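Local structure of ANGPTL4 C-terminal chain (Homo sapiens, 6U1U) at residues P26-N31 with H79-D84. The protein forms the C-terminal fibrinogen-like domain of a secreted protein that mediates inactivation of lipoprotein lipase, regulating triglyceride clearance, and inhibits endothelial cell proliferation and migration. Sequence-based numbering, arbitrary orientation.
Sequences PPFLVN and HSITGD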
loop_
_atom_site.group_PDB
_atom_site.type_symbol
_atom_site.label_atom_id
_atom_site.label_comp_id
_atom_site.label_asym_id
_atom_site.label_seq_id
_atom_site.Cartn_x
_atom_site.Cartn_y
_atom_site.Cartn_z
ATOM N N PRO A 26 -6.049 3.084 -20.417
ATOM C CA PRO A 26 -4.984 2.768 -21.364
ATOM C C PRO A 26 -4.221 1.534 -20.907
ATOM O O PRO A 26 -4.289 1.163 -19.721
ATOM C CB PRO A 26 -4.093 4.021 -21.317
ATOM C CG PRO A 26 -4.315 4.554 -19.948
ATOM C CD PRO A 26 -5.776 4.327 -19.674
ATOM N N PRO A 27 -3.470 0.884 -21.789
ATOM C CA PRO A 27 -2.647 -0.259 -21.345
ATOM C C PRO A 27 -1.477 0.234 -20.508
ATOM O O PRO A 27 -0.987 1.349 -20.698
ATOM C CB PRO A 27 -2.148 -0.891 -22.662
ATOM C CG PRO A 27 -2.865 -0.113 -23.795
ATOM C CD PRO A 27 -3.198 1.235 -23.199
ATOM N N PHE A 28 -1.024 -0.597 -19.556
ATOM C CA PHE A 28 0.179 -0.224 -18.808
ATOM C C PHE A 28 0.852 -1.477 -18.287
ATOM O O PHE A 28 0.239 -2.537 -18.187
ATOM C CB PHE A 28 -0.093 0.777 -17.649
ATOM C CG PHE A 28 -1.130 0.302 -16.600
ATOM C CD1 PHE A 28 -0.721 -0.369 -15.437
ATOM C CD2 PHE A 28 -2.475 0.569 -16.766
ATOM C CE1 PHE A 28 -1.700 -0.756 -14.462
ATOM C CE2 PHE A 28 -3.439 0.187 -15.827
ATOM C CZ PHE A 28 -3.045 -0.486 -14.668
ATOM N N LEU A 29 2.124 -1.331 -17.961
ATOM C CA LEU A 29 2.948 -2.469 -17.576
ATOM C C LEU A 29 2.870 -2.644 -16.066
ATOM O O LEU A 29 3.136 -1.698 -15.334
ATOM C CB LEU A 29 4.384 -2.200 -18.035
ATOM C CG LEU A 29 5.378 -3.362 -18.167
ATOM C CD1 LEU A 29 4.990 -4.299 -19.337
ATOM C CD2 LEU A 29 6.786 -2.797 -18.341
ATOM N N VAL A 30 2.547 -3.863 -15.593
ATOM C CA VAL A 30 2.460 -4.111 -14.157
ATOM C C VAL A 30 3.402 -5.251 -13.786
ATOM O O VAL A 30 3.846 -6.028 -14.637
ATOM C CB VAL A 30 1.033 -4.469 -13.678
ATOM C CG1 VAL A 30 0.142 -3.253 -13.760
ATOM C CG2 VAL A 30 0.422 -5.681 -14.472
ATOM N N ASN A 31 3.698 -5.339 -12.488
ATOM C CA ASN A 31 4.485 -6.444 -11.945
ATOM C C ASN A 31 3.509 -7.496 -11.451
ATOM O O ASN A 31 2.772 -7.233 -10.505
ATOM C CB ASN A 31 5.327 -5.976 -10.756
ATOM C CG ASN A 31 6.354 -4.934 -11.140
ATOM O OD1 ASN A 31 6.010 -3.744 -11.383
ATOM N ND2 ASN A 31 7.622 -5.345 -11.155
ATOM N N HIS A 79 -6.761 1.532 -8.662
ATOM C CA HIS A 79 -8.211 1.571 -8.705
ATOM C C HIS A 79 -8.739 1.132 -10.067
ATOM O O HIS A 79 -9.837 0.577 -10.145
ATOM C CB HIS A 79 -8.726 2.981 -8.359
ATOM C CG HIS A 79 -10.219 3.070 -8.417
ATOM N ND1 HIS A 79 -10.889 3.591 -9.504
ATOM C CD2 HIS A 79 -11.167 2.612 -7.565
ATOM C CE1 HIS A 79 -12.193 3.483 -9.299
ATOM N NE2 HIS A 79 -12.386 2.893 -8.132
ATOM N N SER A 80 -7.985 1.339 -11.149
ATOM C CA SER A 80 -8.485 0.824 -12.426
ATOM C C SER A 80 -8.535 -0.696 -12.415
ATOM O O SER A 80 -9.412 -1.301 -13.063
ATOM C CB SER A 80 -7.636 1.341 -13.596
ATOM O OG SER A 80 -6.402 0.675 -13.677
ATOM N N ILE A 81 -7.643 -1.314 -11.657
ATOM C CA ILE A 81 -7.629 -2.769 -11.537
ATOM C C ILE A 81 -8.743 -3.252 -10.618
ATOM O O ILE A 81 -9.447 -4.214 -10.940
ATOM C CB ILE A 81 -6.243 -3.242 -11.051
ATOM C CG1 ILE A 81 -5.199 -3.000 -12.133
ATOM C CG2 ILE A 81 -6.274 -4.731 -10.630
ATOM C CD1 ILE A 81 -3.734 -3.133 -11.594
ATOM N N THR A 82 -8.922 -2.612 -9.449
ATOM C CA THR A 82 -9.948 -3.081 -8.521
ATOM C C THR A 82 -11.358 -2.735 -8.971
ATOM O O THR A 82 -12.295 -3.496 -8.669
ATOM C CB THR A 82 -9.751 -2.490 -7.104
ATOM O OG1 THR A 82 -9.925 -1.052 -7.147
ATOM C CG2 THR A 82 -8.369 -2.846 -6.554
ATOM N N GLY A 83 -11.538 -1.602 -9.650
ATOM C CA GLY A 83 -12.881 -1.042 -9.783
ATOM C C GLY A 83 -13.554 -0.972 -8.431
ATOM O O GLY A 83 -12.926 -0.651 -7.415
ATOM N N ASP A 84 -14.849 -1.292 -8.407
ATOM C CA ASP A 84 -15.625 -1.417 -7.180
ATOM C C ASP A 84 -15.607 -2.816 -6.585
ATOM O O ASP A 84 -16.422 -3.102 -5.705
ATOM C CB ASP A 84 -17.095 -1.052 -7.443
ATOM C CG ASP A 84 -17.291 0.400 -7.789
ATOM O OD1 ASP A 84 -16.443 1.239 -7.406
ATOM O OD2 ASP A 84 -18.309 0.703 -8.460
#
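S80 OG is hydrogen-bonded to the backbone carbonyl of K77, one turn earlier in its helix, and also meets the rim of the F28 ring. S80 OG lies 3.7 Å from F28 CZ and close to the ring plane, so the hydroxyl faces an aromatic edge rather than the pi cloud. F28 reaches this position with CG between its own backbone N and carbonyl carbon (chi1 57°), which sends CZ toward the helix. I81 meets the same edge: its CD1 is 4.1 Å from F28 CZ. The isoleucine chain is extended at its outer bond (chi2 166°), carrying I81 CD1 toward the strand, 4.4 Å from V30 CG1. In this fibrinogen C-terminal domain the contact sets the last turn of helix 75-82 beside strand 28-35, which pairs with strands 16-20 and 38-46. The two backbones stay well apart, 10.5 Å between V30 CA and I81 CA, and no hydrogen bond links the segments; side chains alone bridge them. P22 touches both F28 and S80, while T41 touches both V30 and I81. The helix ends with T82; G83 is the first residue outside it and has positive phi, while G83 N still bonds H79 O at 2.8 Å.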